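Side-chain contacts in putative non-ribosomal peptide synthetase (Actinomadura parvosata subsp. kistnae, PDB 6M7L), which probably takes part in the stepwise assembly of a non-ribosomal peptide, as a member of the condensation-domain family: residues A[22-25]-A[26-30]; A[188-191]-A[192-196]; A[304-307]-A[308-311]; A[353-356]-A[357-361]. One frame throughout, in Å; residues are numbered along the deposited sequence.

How the contacts relate
The four examples show how short-range contacts change with their place in the fold. Contacts 1, 3 and 4 are partly buried, whereas contact 2 lies at the surface. Contact 1, the start of helix 26-34, is mainly polar: hydroxyl, amide and backbone groups meet. Contact 2, on helix 187-196, is dominated by two aromatic rings. Contact 3 lies in the loop between strands 292-299 and 317-324, where backbone turns do most of the work, while contact 4 joins a salt bridge and an apolar face on helix 353-360. Contact 1 is the hub, since Glu-194 of contact 2 and Glu-354 of contact 4 both reach its helix. Contact 3 packs lightly on contact 2 through Tyr-190.

Contact 1 (A[22-25]-A[26-30]); sequences LPVT and ARQRR
Thr-25 and Gln-28 form a capping box, the reciprocal pair of bonds that closes the N-terminal end of helix 26-34. Thr-25 occupies the N-cap, and its OG1 accepts from Gln-28 N at 3.1 Å in a nearly straight bond, 163° at the hydrogen. In return Gln-28 OE1 accepts from Thr-25 N at 3.0 Å, the donor lying in the carbonyl plane and on a lone pair of the amide oxygen. Gln-28 can reach back in this way because its CG lies beside its own backbone N (chi1 -73°) and the chain then runs out extended. The first turn is completed by Arg-29 N, which donates to Thr-25 O at 2.7 Å. Val-24 adds an apolar neighbour, its CB standing 3.4 Å from Gln-28 OE1. The other end of the amide is also held, for Gln-28 NE2 donates to Ile-151 O, which fixes which way round the group sits. A leucine in place of Gln-28 would probably leave both Thr-25 N and Ile-151 O without their mates and weaken the start of the helix. Beside the box, Ala-26 N is bonded to Glu-194 and Arg-27 forms a salt bridge with Glu-354. Two N-H groups of the first turn, those of Ala-26 and Gln-28, are thus met by a carboxylate and a hydroxyl, and the negative charge of Glu-194 probably suits the positive end of the helix dipole.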
# COMPACT_ATOMS: atom_id res chain seq x y z
N LEU A 22 -26.98 -21.57 -5.96
CA LEU A 22 -25.59 -21.12 -5.96
C LEU A 22 -24.83 -21.78 -4.82
O LEU A 22 -25.18 -21.55 -3.65
CB LEU A 22 -25.51 -19.61 -5.83
CG LEU A 22 -24.13 -18.99 -6.01
CD1 LEU A 22 -23.53 -19.40 -7.35
CD2 LEU A 22 -24.21 -17.48 -5.90
N PRO A 23 -23.81 -22.59 -5.09
CA PRO A 23 -23.12 -23.30 -4.01
C PRO A 23 -22.25 -22.37 -3.18
O PRO A 23 -21.85 -21.29 -3.61
CB PRO A 23 -22.27 -24.33 -4.76
CG PRO A 23 -22.00 -23.67 -6.07
CD PRO A 23 -23.25 -22.90 -6.41
N VAL A 24 -21.96 -22.82 -1.97
CA VAL A 24 -21.00 -22.16 -1.11
C VAL A 24 -19.68 -22.93 -1.21
O VAL A 24 -19.58 -23.96 -1.86
CB VAL A 24 -21.49 -22.06 0.35
CG1 VAL A 24 -22.88 -21.46 0.40
CG2 VAL A 24 -21.46 -23.43 1.03
N THR A 25 -18.65 -22.40 -0.56
CA THR A 25 -17.34 -23.03 -0.55
C THR A 25 -17.15 -23.85 0.72
O THR A 25 -17.93 -23.78 1.66
CB THR A 25 -16.23 -21.98 -0.68
OG1 THR A 25 -16.22 -21.15 0.48
CG2 THR A 25 -16.46 -21.12 -1.92
N ALA A 26 -16.08 -24.65 0.72
CA ALA A 26 -15.76 -25.45 1.90
C ALA A 26 -15.54 -24.57 3.12
O ALA A 26 -16.02 -24.87 4.21
CB ALA A 26 -14.52 -26.31 1.63
N ARG A 27 -14.81 -23.46 2.95
CA ARG A 27 -14.61 -22.53 4.05
C ARG A 27 -15.93 -21.89 4.47
O ARG A 27 -16.22 -21.78 5.67
CB ARG A 27 -13.59 -21.46 3.68
CG ARG A 27 -13.53 -20.33 4.68
CD ARG A 27 -12.20 -19.60 4.64
NE ARG A 27 -11.97 -18.91 5.90
CZ ARG A 27 -11.41 -19.47 6.96
NH1 ARG A 27 -11.23 -18.77 8.07
NH2 ARG A 27 -11.01 -20.73 6.91
N GLN A 28 -16.74 -21.45 3.50
CA GLN A 28 -18.05 -20.90 3.83
C GLN A 28 -18.91 -21.93 4.55
O GLN A 28 -19.64 -21.58 5.49
CB GLN A 28 -18.75 -20.43 2.56
CG GLN A 28 -18.18 -19.16 1.97
CD GLN A 28 -18.96 -18.72 0.75
OE1 GLN A 28 -19.23 -19.51 -0.15
NE2 GLN A 28 -19.32 -17.44 0.72
N ARG A 29 -18.85 -23.19 4.12
CA ARG A 29 -19.60 -24.25 4.79
C ARG A 29 -19.23 -24.33 6.26
O ARG A 29 -20.10 -24.38 7.13
CB ARG A 29 -19.34 -25.58 4.08
CG ARG A 29 -19.89 -26.80 4.79
CD ARG A 29 -21.40 -26.79 4.86
NE ARG A 29 -21.90 -27.96 5.58
CZ ARG A 29 -23.17 -28.17 5.88
NH1 ARG A 29 -24.10 -27.29 5.53
NH2 ARG A 29 -23.52 -29.27 6.54
N ARG A 30 -17.93 -24.34 6.56
CA ARG A 30 -17.51 -24.42 7.96
C ARG A 30 -17.85 -23.14 8.71
O ARG A 30 -18.29 -23.19 9.87
CB ARG A 30 -16.01 -24.71 8.04
CG ARG A 30 -15.54 -25.04 9.44
CD ARG A 30 -14.11 -25.54 9.46
NE ARG A 30 -13.68 -25.85 10.82
CZ ARG A 30 -13.20 -24.95 11.67
NH1 ARG A 30 -13.07 -23.68 11.29
NH2 ARG A 30 -12.83 -25.32 12.89

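Contact 2 (A[188-191]-A[192-196])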
# COMPACT_ATOMS: atom_id res chain seq x y z
N ALA A 188 -19.13 -15.51 -6.49
CA ALA A 188 -19.94 -16.59 -7.04
C ALA A 188 -19.14 -17.39 -8.07
O ALA A 188 -19.27 -18.61 -8.15
CB ALA A 188 -21.21 -16.03 -7.66
N ASP A 189 -18.30 -16.71 -8.85
CA ASP A 189 -17.43 -17.41 -9.79
C ASP A 189 -16.43 -18.29 -9.05
O ASP A 189 -16.08 -19.38 -9.51
CB ASP A 189 -16.71 -16.42 -10.70
CG ASP A 189 -17.67 -15.65 -11.59
OD1 ASP A 189 -18.16 -14.58 -11.17
OD2 ASP A 189 -17.92 -16.12 -12.72
N TYR A 190 -15.94 -17.83 -7.89
CA TYR A 190 -14.99 -18.62 -7.13
C TYR A 190 -15.66 -19.83 -6.49
O TYR A 190 -15.05 -20.90 -6.38
CB TYR A 190 -14.31 -17.76 -6.06
CG TYR A 190 -13.14 -18.46 -5.40
CD1 TYR A 190 -11.87 -18.40 -5.95
CD2 TYR A 190 -13.31 -19.18 -4.22
CE1 TYR A 190 -10.80 -19.04 -5.35
CE2 TYR A 190 -12.24 -19.82 -3.61
CZ TYR A 190 -10.99 -19.75 -4.18
OH TYR A 190 -9.93 -20.38 -3.59
N ALA A 191 -16.91 -19.68 -6.06
CA ALA A 191 -17.63 -20.80 -5.46
C ALA A 191 -17.89 -21.90 -6.48
O ALA A 191 -17.76 -23.09 -6.18
CB ALA A 191 -18.93 -20.32 -4.83
N LEU A 192 -18.27 -21.51 -7.70
CA LEU A 192 -18.46 -22.49 -8.77
C LEU A 192 -17.14 -23.11 -9.18
O LEU A 192 -17.06 -24.32 -9.43
CB LEU A 192 -19.15 -21.84 -9.97
CG LEU A 192 -20.49 -21.16 -9.71
CD1 LEU A 192 -20.86 -20.26 -10.88
CD2 LEU A 192 -21.58 -22.19 -9.47
N TRP A 193 -16.08 -22.30 -9.28
CA TRP A 193 -14.76 -22.83 -9.61
C TRP A 193 -14.31 -23.85 -8.57
O TRP A 193 -13.66 -24.84 -8.91
CB TRP A 193 -13.75 -21.69 -9.72
CG TRP A 193 -12.32 -22.16 -9.85
CD1 TRP A 193 -11.66 -22.46 -11.01
CD2 TRP A 193 -11.38 -22.37 -8.79
NE1 TRP A 193 -10.37 -22.85 -10.74
CE2 TRP A 193 -10.17 -22.80 -9.39
CE3 TRP A 193 -11.44 -22.24 -7.40
CZ2 TRP A 193 -9.03 -23.10 -8.63
CZ3 TRP A 193 -10.31 -22.54 -6.66
CH2 TRP A 193 -9.12 -22.96 -7.27
N GLU A 194 -14.64 -23.62 -7.30
CA GLU A 194 -14.31 -24.60 -6.28
C GLU A 194 -15.18 -25.84 -6.41
O GLU A 194 -14.70 -26.97 -6.24
CB GLU A 194 -14.45 -24.00 -4.88
CG GLU A 194 -14.13 -24.99 -3.77
CD GLU A 194 -13.98 -24.33 -2.41
OE1 GLU A 194 -13.80 -23.10 -2.37
OE2 GLU A 194 -14.05 -25.05 -1.39
N ARG A 195 -16.47 -25.67 -6.73
CA ARG A 195 -17.32 -26.84 -6.92
C ARG A 195 -16.88 -27.66 -8.12
O ARG A 195 -17.11 -28.87 -8.17
CB ARG A 195 -18.79 -26.42 -7.06
CG ARG A 195 -19.77 -27.57 -6.91
CD ARG A 195 -21.21 -27.12 -7.12
NE ARG A 195 -21.43 -26.65 -8.49
CZ ARG A 195 -22.58 -26.15 -8.93
NH1 ARG A 195 -22.70 -25.75 -10.19
NH2 ARG A 195 -23.62 -26.04 -8.11
N GLU A 196 -16.22 -27.02 -9.09
CA GLU A 196 -15.78 -27.71 -10.30
C GLU A 196 -14.50 -28.50 -10.04
O GLU A 196 -14.56 -29.70 -9.77
CB GLU A 196 -15.57 -26.71 -11.44
CG GLU A 196 -15.88 -27.26 -12.82
CD GLU A 196 -17.37 -27.46 -13.04
OE1 GLU A 196 -17.88 -28.57 -12.78
OE2 GLU A 196 -18.04 -26.50 -13.48
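Glu-194 N donates to Tyr-190 O and Trp-193 N to Asp-189 O, each at 2.9 Å between the named nitrogen and oxygen, as part of the regular backbone bonding of helix 187-196. The carboxylate of Glu-194 looks outward for its polar partner: OE2 is bonded to Ala-26 N, at the start of helix 26-34. Its other oxygen, OE1, stays close to home, 3.8 Å from Tyr-190 CE2, with the carboxylate plane at 87° to the ring. Packing begins with Tyr-190 and Trp-193, one turn apart. Both side chains leave the helix with CG anti to the backbone N (chi1 -170° for Tyr-190), and this brings their rings together, centroids 5.1 Å apart. The planes are inclined at 37°, so the pair is oblique, with Trp-193 CE3 over one face of the tyrosine, offset toward its rim. The six-membered ring of the indole does the touching, through CZ3 at 3.8 Å from Tyr-190 CE1. Phe-315 meets the tyrosine ring edge-to-face. An alanine in place of Tyr-190 would probably leave Trp-193 and Phe-315 without their common aromatic partner and the indole more able to turn. Farther round the helix, Leu-192 CG rests 3.2 Å from Ala-188 O. Neighbours spaced i to i+3 and i to i+4 are the mark of an alpha helix, and here the helix lies near the surface with one flank turned to helix 26-34.

Contact 3 (A[304-307]-A[308-311])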
# COMPACT_ATOMS: atom_id res chain seq x y z
N GLU A 304 -1.14 -15.77 -7.37
CA GLU A 304 -1.08 -15.98 -8.81
C GLU A 304 -2.38 -15.55 -9.48
O GLU A 304 -2.36 -14.76 -10.44
CB GLU A 304 -0.77 -17.45 -9.13
CG GLU A 304 0.71 -17.81 -9.08
CD GLU A 304 1.00 -19.15 -9.72
OE1 GLU A 304 0.07 -19.73 -10.33
OE2 GLU A 304 2.14 -19.63 -9.61
N GLN A 305 -3.51 -16.06 -9.00
CA GLN A 305 -4.81 -15.63 -9.51
C GLN A 305 -4.99 -14.14 -9.27
O GLN A 305 -5.50 -13.72 -8.22
CB GLN A 305 -5.94 -16.43 -8.84
CG GLN A 305 -5.94 -17.92 -9.16
CD GLN A 305 -7.16 -18.64 -8.60
OE1 GLN A 305 -7.19 -19.03 -7.43
NE2 GLN A 305 -8.17 -18.82 -9.44
N THR A 306 -4.57 -13.32 -10.24
CA THR A 306 -4.57 -11.87 -10.07
C THR A 306 -5.97 -11.29 -9.99
O THR A 306 -6.13 -10.17 -9.49
CB THR A 306 -3.79 -11.21 -11.21
OG1 THR A 306 -3.75 -9.80 -11.00
CG2 THR A 306 -4.46 -11.50 -12.54
N GLY A 307 -6.98 -12.01 -10.49
CA GLY A 307 -8.34 -11.50 -10.42
C GLY A 307 -8.90 -11.41 -9.02
O GLY A 307 -9.85 -10.66 -8.79
N LEU A 308 -8.33 -12.15 -8.07
CA LEU A 308 -8.76 -12.09 -6.68
C LEU A 308 -8.19 -10.89 -5.94
O LEU A 308 -8.62 -10.63 -4.81
CB LEU A 308 -8.36 -13.38 -5.96
CG LEU A 308 -8.72 -14.71 -6.63
CD1 LEU A 308 -8.11 -15.88 -5.88
CD2 LEU A 308 -10.23 -14.87 -6.73
N VAL A 309 -7.26 -10.16 -6.55
CA VAL A 309 -6.59 -9.06 -5.84
C VAL A 309 -7.56 -8.01 -5.32
O VAL A 309 -7.47 -7.66 -4.13
CB VAL A 309 -5.49 -8.46 -6.73
CG1 VAL A 309 -4.99 -7.15 -6.14
CG2 VAL A 309 -4.34 -9.44 -6.89
N PRO A 310 -8.49 -7.48 -6.11
CA PRO A 310 -9.32 -6.36 -5.63
C PRO A 310 -10.66 -6.74 -5.02
O PRO A 310 -11.49 -5.85 -4.81
CB PRO A 310 -9.54 -5.56 -6.91
CG PRO A 310 -9.70 -6.62 -7.94
CD PRO A 310 -8.76 -7.74 -7.54
N MET A 311 -10.92 -8.01 -4.71
CA MET A 311 -12.25 -8.44 -4.32
C MET A 311 -12.27 -8.97 -2.89
O MET A 311 -11.28 -9.52 -2.39
CB MET A 311 -12.80 -9.50 -5.28
CG MET A 311 -11.91 -10.71 -5.46
SD MET A 311 -12.58 -11.85 -6.70
CE MET A 311 -14.25 -12.04 -6.09
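Gln-305 lays its side chain across Leu-308, with CB 3.7 Å from Leu-308 CD1. The amide approaches the same methyl, Gln-305 OE1 standing 3.6 Å from Leu-308 CD1, so one branch of the leucine meets both the root and the end of the glutamine. Gln-305 CG lies beside its backbone N (chi1 -64°) and the chain is extended beyond it, which carries the amide out to the CD1 methyl of Leu-308. Beneath this overlap Leu-308 N donates to Gln-305 O at 3.2 Å, and Val-309 N to Thr-306 O at 3.1 Å. In both bonds the donor stands well above the carbonyl plane, by 62° at Thr-306 O, as expected of the tight i to i+3 bonds of a 3-10 turn. The segment belongs to the loop joining strands 292-299 and 317-324, and it passes through three kinds of turn: an inverse gamma turn centred on Gln-305, the short 3-10 segment, and a type I beta turn from Leu-308 to Met-311. Arg-301 secures the last of these, its NH1 bonded to both Leu-308 O and Met-311 O. Gly-307 O is flanked by carbon and sulfur, with Pro-310 CD at 3.4 Å and Met-311 SD at 3.6 Å. Val-309 CG2 stands 3.2 Å from Thr-306 O. Thr-306 itself packs on an apolar side chain of the other protein chain in the assembly, while Leu-308 packs inward on Phe-315 and Met-311 on Leu-183.

Contact 4 (A[353-356]-A[357-361]); sequences FERL and AELVV
Arg-355 and Glu-358 make a salt bridge between neighbouring turns of helix 353-360, a short helix whose other side carries apolar residues into the protein. Arg-355 NH2 comes to 2.7 Å from Glu-358 OE1. The two side chains cross at about a right angle, and the guanidinium and carboxylate planes stand 81° apart, so a single nitrogen-oxygen pair carries the bridge. A bend at chi2 (57°), after a first torsion that leaves CG anti to the backbone N, folds the arginine along the helix toward its C-terminal end. There Leu-359 gives it apolar support, with CD2 3.5 Å from Arg-355 NH1. On the inner side Leu-356 CD1 touches Val-360 CG1 at 3.8 Å. The backbone between them changes as the helix runs out. Ala-357 N still donates to Phe-353 O at 2.8 Å, in the alpha-helical pattern, but Leu-356 O accepts from Leu-359 N at 2.9 Å and only weakly from Val-360 N. Ala-357 O likewise takes two donors, Val-360 N and Val-361 N, and Val-361 is the first residue to leave helical geometry. Around this helix, helix 26-34 packs through Ala-26 on Glu-354 and Arg-355 and through Arg-30 on Glu-354. Helix 207-218 meets Leu-356 through Trp-215 and Leu-359 through Ile-212, and Ile-371, in the loop leading to strand 374-380, packs on Phe-353, Leu-356 and Val-360.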
# COMPACT_ATOMS: atom_id res chain seq x y z
N PHE A 353 -8.72 -26.66 3.26
CA PHE A 353 -8.50 -27.17 4.61
C PHE A 353 -9.81 -27.62 5.25
O PHE A 353 -9.86 -28.65 5.93
CB PHE A 353 -7.82 -26.12 5.48
CG PHE A 353 -7.69 -26.52 6.92
CD1 PHE A 353 -6.74 -27.44 7.31
CD2 PHE A 353 -8.54 -25.99 7.88
CE1 PHE A 353 -6.62 -27.82 8.63
CE2 PHE A 353 -8.42 -26.36 9.20
CZ PHE A 353 -7.46 -27.27 9.58
N GLU A 354 -10.88 -26.85 5.04
CA GLU A 354 -12.16 -27.20 5.65
C GLU A 354 -12.73 -28.49 5.07
O GLU A 354 -13.39 -29.25 5.79
CB GLU A 354 -13.16 -26.06 5.47
CG GLU A 354 -12.80 -24.79 6.24
CD GLU A 354 -11.70 -23.98 5.57
OE1 GLU A 354 -11.18 -24.41 4.52
OE2 GLU A 354 -11.36 -22.90 6.10
N ARG A 355 -12.49 -28.76 3.78
CA ARG A 355 -12.92 -30.03 3.22
C ARG A 355 -12.06 -31.18 3.74
O ARG A 355 -12.58 -32.25 4.07
CB ARG A 355 -12.87 -29.98 1.69
CG ARG A 355 -13.36 -31.26 1.02
CD ARG A 355 -14.77 -31.62 1.47
NE ARG A 355 -15.09 -33.02 1.21
CZ ARG A 355 -16.27 -33.58 1.45
NH1 ARG A 355 -16.46 -34.87 1.18
NH2 ARG A 355 -17.26 -32.86 1.95
N LEU A 356 -10.74 -30.98 3.81
CA LEU A 356 -9.87 -31.98 4.40
C LEU A 356 -10.26 -32.28 5.84
O LEU A 356 -10.23 -33.43 6.28
CB LEU A 356 -8.41 -31.52 4.34
CG LEU A 356 -7.41 -32.36 5.14
CD1 LEU A 356 -7.39 -33.79 4.63
CD2 LEU A 356 -6.02 -31.74 5.09
N ALA A 357 -10.64 -31.24 6.59
CA ALA A 357 -11.10 -31.44 7.96
C ALA A 357 -12.27 -32.41 8.01
O ALA A 357 -12.26 -33.37 8.79
CB ALA A 357 -11.47 -30.10 8.60
N GLU A 358 -13.28 -32.19 7.16
CA GLU A 358 -14.42 -33.10 7.11
C GLU A 358 -14.00 -34.53 6.82
O GLU A 358 -14.71 -35.47 7.22
CB GLU A 358 -15.42 -32.63 6.04
CG GLU A 358 -16.45 -31.62 6.52
CD GLU A 358 -17.46 -31.25 5.44
OE1 GLU A 358 -17.16 -31.46 4.25
OE2 GLU A 358 -18.55 -30.76 5.79
N LEU A 359 -12.86 -34.73 6.16
CA LEU A 359 -12.47 -36.06 5.71
C LEU A 359 -11.57 -36.81 6.69
O LEU A 359 -11.46 -38.03 6.58
CB LEU A 359 -11.76 -35.97 4.35
CG LEU A 359 -12.59 -35.43 3.19
CD1 LEU A 359 -11.78 -35.42 1.91
CD2 LEU A 359 -13.86 -36.25 3.01
N VAL A 360 -10.92 -36.11 7.62
CA VAL A 360 -9.98 -36.76 8.53
C VAL A 360 -10.29 -36.49 10.00
O VAL A 360 -9.62 -37.06 10.86
CB VAL A 360 -8.52 -36.36 8.22
CG1 VAL A 360 -8.15 -36.77 6.80
CG2 VAL A 360 -8.31 -34.87 8.43
N VAL A 361 -11.27 -35.66 10.32
CA VAL A 361 -11.73 -35.49 11.69
C VAL A 361 -12.92 -36.41 11.90
O VAL A 361 -13.87 -36.37 11.10
CB VAL A 361 -12.06 -34.02 12.02
CG1 VAL A 361 -13.45 -33.58 11.57
CG2 VAL A 361 -11.88 -33.75 13.51